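Side-chain contacts in putative curved DNA-binding protein (Chaetomium thermophilum var. thermophilum DSM 1495, PDB 4IPA), which probably acts in ribosome biogenesis as Arx1, a protein related to the methionine aminopeptidases, and may also bind DNA: residues Lys62-Glu65 / Glu66-Lys70; Ser293-Gln296 / Lys297-Thr301; Lys52-Asp55 / Ile56-Gly60; Trp218-Lys222 / Asn223-Gly227; Thr97-Arg100 / Ser101-Lys104. All coordinates share one frame; numbering follows the deposited sequence.

Interaction 1 (Lys62-Glu65 / Glu66-Lys70); sequences KLME and EELSK
Lys62 and Glu66 meet one turn apart on helix 53-69, the lysine passing at a slant across the carboxylate instead of pointing its ammonium straight at it. Glu66 keeps CG anti to its carbonyl carbon (chi1 -63°) and is extended beyond, a shape that carries the acid back over the preceding turn. There OE2 lies 3.3 Å from Lys62 CG, against the aliphatic part of the lysine. The charged atoms stand further apart: Lys62 NZ to Glu66 OE2 is a long salt bridge of 3.9 Å, and a water spans it, accepting from NZ and donating to OE2. The other oxygen, Glu66 OE1, reaches the methyl CD2 of Leu63 at 3.8 Å. On the buried flank Met64 CG packs on Leu68 CD1 at 3.9 Å, and both residues also touch Ile35 of helix 23-46, a place that suits flexible apolar chains. Near the helix end Lys70 NZ approaches Glu67 OE2 from above the carboxylate plane, a salt bridge of 3.2 Å. With an alanine at Glu66, Lys62 and the bridging water would probably lack their anionic mate. The long, water-bridged ion pair implies a compliant electrostatic link, in contrast to the apolar packing behind it.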
loop_
_atom_site.group_PDB
_atom_site.type_symbol
_atom_site.label_atom_id
_atom_site.label_comp_id
_atom_site.label_asym_id
_atom_site.label_seq_id
_atom_site.Cartn_x
_atom_site.Cartn_y
_atom_site.Cartn_z
ATOM N N LYS A 62 5.574 17.264 -4.697
ATOM C CA LYS A 62 6.038 18.548 -4.271
ATOM C C LYS A 62 5.762 18.780 -2.794
ATOM O O LYS A 62 6.623 19.152 -2.081
ATOM C CB LYS A 62 5.469 19.649 -5.148
ATOM C CG LYS A 62 5.482 21.017 -4.539
ATOM C CD LYS A 62 4.693 21.997 -5.355
ATOM C CE LYS A 62 5.432 23.293 -5.492
ATOM N NZ LYS A 62 4.475 24.392 -5.336
ATOM N N LEU A 63 4.558 18.543 -2.365
ATOM C CA LEU A 63 4.226 18.576 -0.975
ATOM C C LEU A 63 5.087 17.710 -0.094
ATOM O O LEU A 63 5.420 18.109 0.970
ATOM C CB LEU A 63 2.821 18.156 -0.801
ATOM C CG LEU A 63 2.023 19.387 -0.895
ATOM C CD1 LEU A 63 0.617 19.040 -1.281
ATOM C CD2 LEU A 63 2.117 19.927 0.505
ATOM N N MET A 64 5.407 16.522 -0.556
ATOM C CA MET A 64 6.202 15.597 0.170
ATOM C C MET A 64 7.580 16.142 0.394
ATOM O O MET A 64 8.125 16.050 1.453
ATOM C CB MET A 64 6.312 14.299 -0.590
ATOM C CG MET A 64 7.143 13.234 0.061
ATOM S SD MET A 64 6.310 12.471 1.443
ATOM C CE MET A 64 5.264 11.359 0.617
ATOM N N GLU A 65 8.133 16.714 -0.638
ATOM C CA GLU A 65 9.458 17.297 -0.479
ATOM C C GLU A 65 9.457 18.482 0.493
ATOM O O GLU A 65 10.337 18.577 1.345
ATOM C CB GLU A 65 10.065 17.664 -1.826
ATOM C CG GLU A 65 10.350 16.456 -2.697
ATOM C CD GLU A 65 11.134 16.814 -3.953
ATOM O OE1 GLU A 65 11.445 18.010 -4.152
ATOM O OE2 GLU A 65 11.448 15.898 -4.738
ATOM N N GLU A 66 8.467 19.364 0.389
ATOM C CA GLU A 66 8.340 20.464 1.347
ATOM C C GLU A 66 8.268 19.927 2.779
ATOM O O GLU A 66 9.011 20.374 3.659
ATOM C CB GLU A 66 7.100 21.319 1.061
ATOM C CG GLU A 66 7.101 22.032 -0.290
ATOM C CD GLU A 66 5.717 22.576 -0.676
ATOM O OE1 GLU A 66 4.807 22.589 0.186
ATOM O OE2 GLU A 66 5.536 22.990 -1.844
ATOM N N GLU A 67 7.368 18.972 3.010
ATOM C CA GLU A 67 7.206 18.391 4.343
ATOM C C GLU A 67 8.521 17.804 4.810
ATOM O O GLU A 67 8.915 17.988 5.961
ATOM C CB GLU A 67 6.115 17.320 4.365
ATOM C CG GLU A 67 4.709 17.857 4.211
ATOM C CD GLU A 67 4.380 18.914 5.259
ATOM O OE1 GLU A 67 4.830 18.783 6.419
ATOM O OE2 GLU A 67 3.682 19.886 4.920
ATOM N N LEU A 68 9.205 17.112 3.903
ATOM C CA LEU A 68 10.470 16.456 4.229
ATOM C C LEU A 68 11.533 17.479 4.624
ATOM O O LEU A 68 12.297 17.261 5.560
ATOM C CB LEU A 68 10.959 15.584 3.057
ATOM C CG LEU A 68 10.268 14.221 2.916
ATOM C CD1 LEU A 68 10.652 13.506 1.651
ATOM C CD2 LEU A 68 10.585 13.347 4.131
ATOM N N SER A 69 11.578 18.597 3.915
ATOM C CA SER A 69 12.603 19.599 4.194
ATOM C C SER A 69 12.351 20.296 5.534
ATOM O O SER A 69 13.222 21.005 6.040
ATOM C CB SER A 69 12.681 20.641 3.076
ATOM O OG SER A 69 11.589 21.530 3.168
ATOM N N LYS A 70 11.163 20.092 6.101
ATOM C CA LYS A 70 10.814 20.710 7.374
ATOM C C LYS A 70 11.183 19.869 8.593
ATOM O O LYS A 70 10.959 20.297 9.721
ATOM C CB LYS A 70 9.328 21.065 7.405
ATOM C CG LYS A 70 8.945 22.127 6.374
ATOM C CD LYS A 70 7.576 22.755 6.642
ATOM C CE LYS A 70 6.426 21.785 6.417
ATOM N NZ LYS A 70 5.211 22.507 5.917
HETATM O O HOH W 1 2.588 23.840 -2.859
#

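Interaction 2 (Ser293-Gln296 / Lys297-Thr301); sequences SEVQ and KKFGT
This is local packing along the last turn of helix 286-299, where Val295 meets Phe299 one turn on and the chain then leaves the helix through Gly300. Val295 CG1, anti to its backbone N (chi1 166°), lies 4.1 Å from Phe299 CD2, the two side chains meeting at a slant. Both are buried, as suits a branched aliphatic and an aromatic residue on the inner side of a helix; Val295 also touches Leu309, and the Phe299 ring meets that of Phe304 with nearly parallel planes. One face of the Phe299 ring carries the CG of its neighbour Lys298, 3.4 Å above the plane and over the centre. The methylene chain of this lysine thus covers that face, while its NZ pairs with Glu65 of helix 53-69. Lys297 diverges from it, extended, its CG 3.5 Å from Ser293 O.

The backbone is regular up to Phe299 N, which donates to Val295 O at 2.7 Å. Then Gly300 N makes two weak bonds, to Val295 O at 3.2 Å and to Gln296 O at 3.0 Å, and Gly300 CA adds a CH contact to Gln296 O. Gly300 has a positive phi of 59°, a conformation glycine adopts far more readily than residues with a side chain. Helical bonding that weakens onto such a glycine is a classic way for an alpha-helix to stop.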
loop_
_atom_site.group_PDB
_atom_site.type_symbol
_atom_site.label_atom_id
_atom_site.label_comp_id
_atom_site.label_asym_id
_atom_site.label_seq_id
_atom_site.Cartn_x
_atom_site.Cartn_y
_atom_site.Cartn_z
ATOM N N SER A 293 22.552 6.362 -11.088
ATOM C CA SER A 293 23.161 7.179 -10.044
ATOM C C SER A 293 22.214 8.241 -9.538
ATOM O O SER A 293 22.142 8.479 -8.344
ATOM C CB SER A 293 24.465 7.814 -10.521
ATOM O OG SER A 293 25.415 6.792 -10.734
ATOM N N GLU A 294 21.486 8.871 -10.445
ATOM C CA GLU A 294 20.459 9.826 -10.033
ATOM C C GLU A 294 19.491 9.187 -9.025
ATOM O O GLU A 294 19.084 9.822 -8.046
ATOM C CB GLU A 294 19.668 10.343 -11.240
ATOM C CG GLU A 294 18.494 11.227 -10.853
ATOM C CD GLU A 294 17.614 11.608 -12.032
ATOM O OE1 GLU A 294 17.816 11.063 -13.132
ATOM O OE2 GLU A 294 16.713 12.456 -11.862
ATOM N N VAL A 295 19.136 7.927 -9.268
ATOM C CA VAL A 295 18.138 7.255 -8.447
ATOM C C VAL A 295 18.743 6.790 -7.123
ATOM O O VAL A 295 18.133 6.930 -6.066
ATOM C CB VAL A 295 17.514 6.067 -9.186
ATOM C CG1 VAL A 295 16.751 5.180 -8.207
ATOM C CG2 VAL A 295 16.614 6.551 -10.302
ATOM N N GLN A 296 19.952 6.246 -7.181
ATOM C CA GLN A 296 20.613 5.817 -5.963
ATOM C C GLN A 296 20.694 6.968 -4.970
ATOM O O GLN A 296 20.391 6.807 -3.785
ATOM C CB GLN A 296 22.019 5.294 -6.254
ATOM C CG GLN A 296 22.833 5.057 -4.990
ATOM C CD GLN A 296 24.078 4.225 -5.241
ATOM O OE1 GLN A 296 24.697 4.325 -6.299
ATOM N NE2 GLN A 296 24.444 3.390 -4.270
ATOM N N LYS A 297 21.081 8.138 -5.463
ATOM C CA LYS A 297 21.239 9.304 -4.609
ATOM C C LYS A 297 19.924 9.877 -4.092
ATOM O O LYS A 297 19.818 10.243 -2.928
ATOM C CB LYS A 297 22.077 10.372 -5.314
ATOM C CG LYS A 297 23.545 9.972 -5.463
ATOM C CD LYS A 297 24.246 10.820 -6.527
ATOM C CE LYS A 297 25.752 10.973 -6.249
ATOM N NZ LYS A 297 26.454 11.777 -7.307
ATOM N N LYS A 298 18.912 9.956 -4.938
ATOM C CA LYS A 298 17.668 10.547 -4.482
ATOM C C LYS A 298 16.797 9.541 -3.692
ATOM O O LYS A 298 16.263 9.861 -2.634
ATOM C CB LYS A 298 16.913 11.147 -5.667
ATOM C CG LYS A 298 15.509 11.638 -5.348
ATOM C CD LYS A 298 15.375 13.127 -5.621
ATOM C CE LYS A 298 13.961 13.498 -6.037
ATOM N NZ LYS A 298 13.269 14.323 -5.007
ATOM N N PHE A 299 16.683 8.317 -4.192
ATOM C CA PHE A 299 15.693 7.388 -3.659
ATOM C C PHE A 299 16.299 6.208 -2.911
ATOM O O PHE A 299 15.597 5.521 -2.171
ATOM C CB PHE A 299 14.792 6.873 -4.796
ATOM C CG PHE A 299 14.066 7.960 -5.521
ATOM C CD1 PHE A 299 13.054 8.677 -4.888
ATOM C CD2 PHE A 299 14.403 8.291 -6.823
ATOM C CE1 PHE A 299 12.404 9.693 -5.540
ATOM C CE2 PHE A 299 13.742 9.313 -7.480
ATOM C CZ PHE A 299 12.749 10.007 -6.843
ATOM N N GLY A 300 17.592 5.961 -3.109
ATOM C CA GLY A 300 18.193 4.763 -2.562
ATOM C C GLY A 300 17.496 3.525 -3.101
ATOM O O GLY A 300 17.482 3.280 -4.307
ATOM N N THR A 301 16.888 2.748 -2.216
ATOM C CA THR A 301 16.243 1.516 -2.636
ATOM C C THR A 301 14.715 1.627 -2.560
ATOM O O THR A 301 14.003 0.617 -2.596
ATOM C CB THR A 301 16.721 0.356 -1.769
ATOM O OG1 THR A 301 16.526 0.708 -0.397
ATOM C CG2 THR A 301 18.219 0.110 -1.996
#

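Interaction 3 (Lys52-Asp55 / Ile56-Gly60); sequences KIID and ICEQG
Ile53 and Cys57 join the first turn of helix 53-69 to the second, by backbone and by side chain. Among the hydrogen bonds, Cys57 N donates to Ile53 O at 3.0 Å with an almost straight N-H, while Ile56 N reaches Lys52 O, in the carbonyl plane, at 3.3 Å. Lys52 is the N-cap residue, and its carbonyl opens the helical series. Ile56 also packs its CG1 against Lys52 O at 3.4 Å.

The apolar contact lies on the inner side, where Ile53 CG2 is 4.0 Å from Cys57 SG. Compact branched residues suit this face: Ile56 also packs on Val43 and Leu46 of helix 23-46, and Ile53 on Val87 of strand 79-88.

The charged group lies along another flank. Glu58, with CG anti to its carbonyl carbon (chi1 -73°), runs its chain over the preceding turn; CG sits 3.2 Å from Ile54 O, and OE2 comes within 4.1 Å of Ile54 CG1. Its OE1 is 4.4 Å from Asp55 OD1, a spacing of like charges that is probably offset by Arg100, whose NH2 makes salt bridges to both oxygens. Asp55 OD2 has a further, long salt bridge of 3.9 Å to Lys52 NZ. A glutamine in place of Glu58 would probably cost the guanidinium of Arg100 the charge of one acidic partner, leaving Asp55.

Acidic residues in the opening turns, Asp55 being the third helical residue, are typical of helix N-termini, where they probably interact favourably with the helix dipole.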
loop_
_atom_site.group_PDB
_atom_site.type_symbol
_atom_site.label_atom_id
_atom_site.label_comp_id
_atom_site.label_asym_id
_atom_site.label_seq_id
_atom_site.Cartn_x
_atom_site.Cartn_y
_atom_site.Cartn_z
ATOM N N LYS A 52 -6.707 16.496 -13.428
ATOM C CA LYS A 52 -5.753 15.694 -14.166
ATOM C C LYS A 52 -4.850 14.930 -13.203
ATOM O O LYS A 52 -4.185 15.528 -12.353
ATOM C CB LYS A 52 -4.902 16.604 -15.053
ATOM C CG LYS A 52 -5.709 17.479 -15.989
ATOM C CD LYS A 52 -4.878 18.619 -16.552
ATOM C CE LYS A 52 -3.722 18.105 -17.398
ATOM N NZ LYS A 52 -2.858 19.226 -17.872
ATOM N N ILE A 53 -4.809 13.612 -13.361
ATOM C CA ILE A 53 -3.973 12.774 -12.521
ATOM C C ILE A 53 -2.515 13.239 -12.442
ATOM O O ILE A 53 -1.924 13.229 -11.355
ATOM C CB ILE A 53 -4.050 11.284 -12.955
ATOM C CG1 ILE A 53 -5.443 10.738 -12.657
ATOM C CG2 ILE A 53 -3.028 10.445 -12.208
ATOM C CD1 ILE A 53 -5.635 9.283 -13.049
ATOM N N ILE A 54 -1.928 13.637 -13.571
ATOM C CA ILE A 54 -0.517 14.013 -13.552
ATOM C C ILE A 54 -0.266 15.247 -12.685
ATOM O O ILE A 54 0.800 15.381 -12.085
ATOM C CB ILE A 54 0.100 14.218 -14.967
ATOM C CG1 ILE A 54 1.629 14.247 -14.872
ATOM C CG2 ILE A 54 -0.373 15.508 -15.598
ATOM C CD1 ILE A 54 2.298 13.281 -15.770
ATOM N N ASP A 55 -1.248 16.142 -12.617
ATOM C CA ASP A 55 -1.134 17.325 -11.784
ATOM C C ASP A 55 -1.156 16.963 -10.302
ATOM O O ASP A 55 -0.378 17.506 -9.510
ATOM C CB ASP A 55 -2.253 18.321 -12.100
ATOM C CG ASP A 55 -2.069 18.992 -13.448
ATOM O OD1 ASP A 55 -0.947 18.931 -13.999
ATOM O OD2 ASP A 55 -3.046 19.587 -13.950
ATOM N N ILE A 56 -2.052 16.051 -9.937
ATOM C CA ILE A 56 -2.166 15.586 -8.559
ATOM C C ILE A 56 -0.886 14.896 -8.073
ATOM O O ILE A 56 -0.382 15.213 -6.999
ATOM C CB ILE A 56 -3.369 14.645 -8.391
ATOM C CG1 ILE A 56 -4.627 15.287 -8.990
ATOM C CG2 ILE A 56 -3.587 14.328 -6.918
ATOM C CD1 ILE A 56 -5.841 14.371 -9.039
ATOM N N CYS A 57 -0.360 13.965 -8.870
ATOM C CA CYS A 57 0.887 13.280 -8.533
ATOM C C CYS A 57 2.036 14.268 -8.382
ATOM O O CYS A 57 2.825 14.171 -7.435
ATOM C CB CYS A 57 1.254 12.237 -9.592
ATOM S SG CYS A 57 0.094 10.881 -9.766
ATOM N N GLU A 58 2.148 15.210 -9.317
ATOM C CA GLU A 58 3.215 16.201 -9.221
ATOM C C GLU A 58 3.063 17.044 -7.956
ATOM O O GLU A 58 4.036 17.294 -7.240
ATOM C CB GLU A 58 3.269 17.099 -10.463
ATOM C CG GLU A 58 3.831 16.410 -11.710
ATOM C CD GLU A 58 3.881 17.325 -12.945
ATOM O OE1 GLU A 58 3.269 18.412 -12.928
ATOM O OE2 GLU A 58 4.534 16.948 -13.938
ATOM N N GLN A 59 1.839 17.475 -7.678
ATOM C CA GLN A 59 1.591 18.295 -6.492
ATOM C C GLN A 59 1.843 17.519 -5.199
ATOM O O GLN A 59 2.382 18.064 -4.228
ATOM C CB GLN A 59 0.173 18.869 -6.501
ATOM C CG GLN A 59 -0.127 19.806 -5.326
ATOM C CD GLN A 59 0.855 20.978 -5.224
ATOM O OE1 GLN A 59 1.430 21.415 -6.219
ATOM N NE2 GLN A 59 1.052 21.474 -4.015
ATOM N N GLY A 60 1.456 16.248 -5.194
ATOM C CA GLY A 60 1.678 15.403 -4.032
ATOM C C GLY A 60 3.166 15.274 -3.776
ATOM O O GLY A 60 3.614 15.393 -2.627
#

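Interaction 4 (Trp218-Lys222 / Asn223-Gly227); sequences WLFDK and NEIEG
Trp218 and Glu226 both hold CG anti to the carbonyl carbon (chi1 -69° and -73°), which lays the indole beneath the start of the glutamate chain. Glu226 CB stands 3.7 Å from the centroid of the Trp218 six-membered ring, over its face, in a CH-pi contact; CG follows over the same ring system, and the carboxylate is turned 33° from the indole plane. The broad, flat indole thus takes the methylenes, while the acid goes past it to Arg275, its salt-bridge partner, and to Tyr331. At the edge of the indole, in its plane, lies Gly227 O. The neighbouring aromatic, Phe220, receives Ile225 in a similar way: with CG2 anti to the carbonyl carbon, this methyl sits almost on the ring normal, 3.8 Å from the Phe220 centroid.

Between these pairs the chain reverses by a type II beta turn from Asp221 to Glu224, leaving the end of strand 210-220, part of the antiparallel sheet of this M24-type (pita-bread) fold. Asn223 occupies the third position with positive phi, which asparagine tolerates well. Glu224 N donates to Asp221 O at 2.8 Å and Asp221 N to Glu224 O at 2.9 Å, an antiparallel hydrogen-bonded pair. Two carboxylates fasten backbone nitrogens of the turn and its exit: Asp221 OD1 accepts from Lys222 N at 2.7 Å, and Glu224 OE2 from Glu226 N at 2.9 Å, each met from above the carboxylate plane. Gly227 N bonds to Leu219 O at 2.7 Å; a CB on this glycine would point at that oxygen and collide with it.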
loop_
_atom_site.group_PDB
_atom_site.type_symbol
_atom_site.label_atom_id
_atom_site.label_comp_id
_atom_site.label_asym_id
_atom_site.label_seq_id
_atom_site.Cartn_x
_atom_site.Cartn_y
_atom_site.Cartn_z
ATOM N N TRP A 218 4.314 -6.838 3.237
ATOM C CA TRP A 218 5.764 -7.018 3.337
ATOM C C TRP A 218 6.326 -6.543 4.667
ATOM O O TRP A 218 5.924 -5.507 5.194
ATOM C CB TRP A 218 6.488 -6.212 2.268
ATOM C CG TRP A 218 6.324 -6.656 0.864
ATOM C CD1 TRP A 218 5.411 -6.201 -0.032
ATOM C CD2 TRP A 218 7.135 -7.608 0.167
ATOM N NE1 TRP A 218 5.584 -6.826 -1.246
ATOM C CE2 TRP A 218 6.641 -7.693 -1.153
ATOM C CE3 TRP A 218 8.225 -8.405 0.530
ATOM C CZ2 TRP A 218 7.200 -8.534 -2.110
ATOM C CZ3 TRP A 218 8.786 -9.247 -0.427
ATOM C CH2 TRP A 218 8.270 -9.302 -1.729
ATOM N N LEU A 219 7.290 -7.292 5.177
ATOM C CA LEU A 219 8.108 -6.826 6.270
ATOM C C LEU A 219 8.889 -5.606 5.787
ATOM O O LEU A 219 9.411 -5.604 4.681
ATOM C CB LEU A 219 9.077 -7.936 6.691
ATOM C CG LEU A 219 9.949 -7.673 7.919
ATOM C CD1 LEU A 219 9.090 -7.593 9.181
ATOM C CD2 LEU A 219 11.015 -8.760 8.065
ATOM N N PHE A 220 8.943 -4.558 6.596
ATOM C CA PHE A 220 9.827 -3.428 6.306
ATOM C C PHE A 220 11.075 -3.540 7.191
ATOM O O PHE A 220 11.047 -4.165 8.259
ATOM C CB PHE A 220 9.159 -2.072 6.590
ATOM C CG PHE A 220 8.033 -1.705 5.646
ATOM C CD1 PHE A 220 7.625 -2.566 4.636
ATOM C CD2 PHE A 220 7.390 -0.478 5.775
ATOM C CE1 PHE A 220 6.585 -2.220 3.769
ATOM C CE2 PHE A 220 6.352 -0.119 4.910
ATOM C CZ PHE A 220 5.947 -0.997 3.902
ATOM N N ASP A 221 12.162 -2.930 6.746
ATOM C CA ASP A 221 13.326 -2.738 7.592
ATOM C C ASP A 221 14.100 -1.533 7.071
ATOM O O ASP A 221 13.654 -0.861 6.136
ATOM C CB ASP A 221 14.205 -3.981 7.623
ATOM C CG ASP A 221 15.061 -4.059 8.887
ATOM O OD1 ASP A 221 15.108 -3.069 9.654
ATOM O OD2 ASP A 221 15.700 -5.105 9.111
ATOM N N LYS A 222 15.239 -1.239 7.687
ATOM C CA LYS A 222 16.011 -0.078 7.284
ATOM C C LYS A 222 16.300 -0.182 5.791
ATOM O O LYS A 222 16.805 -1.201 5.334
ATOM C CB LYS A 222 17.318 0.035 8.080
ATOM C CG LYS A 222 17.862 1.448 8.081
ATOM C CD LYS A 222 19.273 1.554 8.640
ATOM C CE LYS A 222 19.711 3.012 8.648
ATOM N NZ LYS A 222 21.196 3.162 8.608
ATOM N N ASN A 223 15.952 0.863 5.042
ATOM C CA ASN A 223 16.128 0.875 3.599
ATOM C C ASN A 223 15.441 -0.292 2.906
ATOM O O ASN A 223 15.901 -0.742 1.861
ATOM C CB ASN A 223 17.619 0.837 3.249
ATOM C CG ASN A 223 18.338 2.097 3.650
ATOM O OD1 ASN A 223 17.875 3.215 3.370
ATOM N ND2 ASN A 223 19.474 1.935 4.323
ATOM N N GLU A 224 14.355 -0.805 3.474
ATOM C CA GLU A 224 13.683 -1.931 2.819
ATOM C C GLU A 224 12.163 -1.911 2.977
ATOM O O GLU A 224 11.635 -1.934 4.100
ATOM C CB GLU A 224 14.258 -3.266 3.324
ATOM C CG GLU A 224 13.652 -4.503 2.669
ATOM C CD GLU A 224 14.003 -4.622 1.196
ATOM O OE1 GLU A 224 15.006 -5.318 0.889
ATOM O OE2 GLU A 224 13.288 -4.020 0.347
ATOM N N ILE A 225 11.454 -1.879 1.853
ATOM C CA ILE A 225 9.995 -2.007 1.905
ATOM C C ILE A 225 9.499 -3.326 1.317
ATOM O O ILE A 225 8.304 -3.537 1.176
ATOM C CB ILE A 225 9.256 -0.773 1.314
ATOM C CG1 ILE A 225 9.852 -0.355 -0.037
ATOM C CG2 ILE A 225 9.322 0.397 2.303
ATOM C CD1 ILE A 225 9.789 -1.448 -1.125
ATOM N N GLU A 226 10.432 -4.216 0.994
ATOM C CA GLU A 226 10.096 -5.577 0.576
ATOM C C GLU A 226 11.001 -6.566 1.280
ATOM O O GLU A 226 11.832 -7.213 0.640
ATOM C CB GLU A 226 10.211 -5.735 -0.939
ATOM C CG GLU A 226 9.090 -5.045 -1.686
ATOM C CD GLU A 226 9.255 -5.074 -3.193
ATOM O OE1 GLU A 226 10.387 -5.289 -3.672
ATOM O OE2 GLU A 226 8.243 -4.869 -3.893
ATOM N N GLY A 227 10.819 -6.673 2.600
ATOM C CA GLY A 227 11.708 -7.417 3.490
ATOM C C GLY A 227 11.667 -8.934 3.407
ATOM O O GLY A 227 11.131 -9.498 2.457
#

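Interaction 5 (Thr97-Arg100 / Ser101-Lys104); sequences TPLR and SDEK
From Leu99 to Asp102 the backbone folds back on itself, with 5.3 Å between Leu99 CA and Asp102 CA. Arg100 and Ser101, at the corner, have backbone angles close to those of a type I turn. The bond closing it is weak: Asp102 N reaches Leu99 O at 3.5 Å, with an N-H angle of 141°. A water gives a second link, accepting from Leu99 N at 2.6 Å and donating to Asp102 OD2 at 2.9 Å.

The side chains touch only lightly. Asp102, with CG anti to its carbonyl carbon (chi1 -79°), brings its carboxylate beside the leucine, where OD2 lies 4.0 Å from Leu99 CB. Leu99, the buried member of the turn, packs against Glu312 and Lys316 of helix 312-324, a fitting place for an aliphatic chain, and Ser101 OG, 4.1 Å from Leu99 CB, is hydrogen-bonded to Glu312. Arg100 points out of the turn, its NH2 in salt bridges with Glu58 and Asp55 of helix 53-69. Asp102 OD1 makes a salt bridge with Arg270, and a sulfate, probably from the crystallisation liquor, is bound about 5 Å from the aspartate side chain.

With one weak backbone bond and a water between its arms, the turn has little internal cohesion. Its short polar residues and its arginine spend much of their bonding capacity on other parts of the chain, so its shape probably depends on those partners as much as on itself.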
loop_
_atom_site.group_PDB
_atom_site.type_symbol
_atom_site.label_atom_id
_atom_site.label_comp_id
_atom_site.label_asym_id
_atom_site.label_seq_id
_atom_site.Cartn_x
_atom_site.Cartn_y
_atom_site.Cartn_z
ATOM N N THR A 97 1.143 6.481 -11.910
ATOM C CA THR A 97 1.888 7.746 -11.853
ATOM C C THR A 97 2.587 8.025 -13.195
ATOM O O THR A 97 3.789 7.829 -13.335
ATOM C CB THR A 97 2.896 7.784 -10.662
ATOM O OG1 THR A 97 3.812 8.877 -10.817
ATOM C CG2 THR A 97 3.684 6.486 -10.565
ATOM N N PRO A 98 1.817 8.509 -14.185
ATOM C CA PRO A 98 2.246 8.531 -15.590
ATOM C C PRO A 98 3.246 9.637 -15.953
ATOM O O PRO A 98 3.459 10.575 -15.181
ATOM C CB PRO A 98 0.930 8.729 -16.340
ATOM C CG PRO A 98 0.100 9.548 -15.411
ATOM C CD PRO A 98 0.484 9.108 -14.005
ATOM N N LEU A 99 3.861 9.514 -17.128
ATOM C CA LEU A 99 4.769 10.558 -17.636
ATOM C C LEU A 99 4.017 11.768 -18.176
ATOM O O LEU A 99 2.938 11.637 -18.749
ATOM C CB LEU A 99 5.674 10.013 -18.728
ATOM C CG LEU A 99 6.629 8.900 -18.295
ATOM C CD1 LEU A 99 7.584 8.554 -19.420
ATOM C CD2 LEU A 99 7.394 9.332 -17.051
ATOM N N ARG A 100 4.593 12.947 -17.996
ATOM C CA ARG A 100 4.025 14.155 -18.589
ATOM C C ARG A 100 4.115 14.131 -20.120
ATOM O O ARG A 100 3.216 14.632 -20.801
ATOM C CB ARG A 100 4.682 15.426 -18.024
ATOM C CG ARG A 100 3.994 16.703 -18.482
ATOM C CD ARG A 100 4.300 17.901 -17.586
ATOM N NE ARG A 100 3.514 17.910 -16.354
ATOM C CZ ARG A 100 2.204 18.138 -16.293
ATOM N NH1 ARG A 100 1.508 18.359 -17.400
ATOM N NH2 ARG A 100 1.582 18.132 -15.121
ATOM N N SER A 101 5.179 13.521 -20.646
ATOM C CA SER A 101 5.412 13.449 -22.095
ATOM C C SER A 101 4.613 12.352 -22.812
ATOM O O SER A 101 4.630 12.272 -24.039
ATOM C CB SER A 101 6.904 13.251 -22.385
ATOM O OG SER A 101 7.350 11.993 -21.888
ATOM N N ASP A 102 3.957 11.482 -22.053
ATOM C CA ASP A 102 2.957 10.581 -22.638
ATOM C C ASP A 102 1.657 11.366 -22.675
ATOM O O ASP A 102 0.912 11.388 -21.696
ATOM C CB ASP A 102 2.787 9.318 -21.790
ATOM C CG ASP A 102 3.888 8.300 -22.030
ATOM O OD1 ASP A 102 4.618 8.421 -23.038
ATOM O OD2 ASP A 102 4.011 7.367 -21.223
ATOM N N GLU A 103 1.406 12.034 -23.798
ATOM C CA GLU A 103 0.339 13.027 -23.885
ATOM C C GLU A 103 -1.039 12.507 -23.491
ATOM O O GLU A 103 -1.755 13.165 -22.747
ATOM C CB GLU A 103 0.278 13.639 -25.284
ATOM C CG GLU A 103 1.252 14.780 -25.502
ATOM C CD GLU A 103 1.222 15.298 -26.932
ATOM O OE1 GLU A 103 0.295 14.915 -27.686
ATOM O OE2 GLU A 103 2.126 16.082 -27.298
ATOM N N LYS A 104 -1.413 11.340 -23.994
ATOM C CA LYS A 104 -2.730 10.785 -23.693
ATOM C C LYS A 104 -2.881 10.423 -22.200
ATOM O O LYS A 104 -3.870 10.794 -21.548
ATOM C CB LYS A 104 -3.032 9.567 -24.581
ATOM C CG LYS A 104 -4.403 8.926 -24.283
ATOM C CD LYS A 104 -4.460 7.430 -24.642
ATOM C CE LYS A 104 -5.846 6.844 -24.354
ATOM N NZ LYS A 104 -6.432 7.318 -23.051
HETATM O O HOH W 2 3.132 7.443 -18.427
#

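Overall arrangement
Interactions 1 to 4 are partly buried, each with buried apolar residues and charged groups toward the outside; interaction 5 is a surface contact. Interactions 1 and 3 follow each other on helix 53-69, and interaction 5 joins interaction 3 through the arginine shared by two acids. Interaction 2, closing another helix, touches interaction 1 by the Glu65-Lys298 salt bridge, modelled doubtfully short, and interaction 4 by a probable hydrogen bond between Thr301 OG1 and Asn223 O. Aromatic faces take methylenes or methyls in interactions 2 and 4, whereas ion pairs and water dominate the exposed sides of 1, 3 and 5. Interaction 4 lies nearest the chain's centre, centres about 13 Å apart, and interaction 5 farthest, about 23 Å.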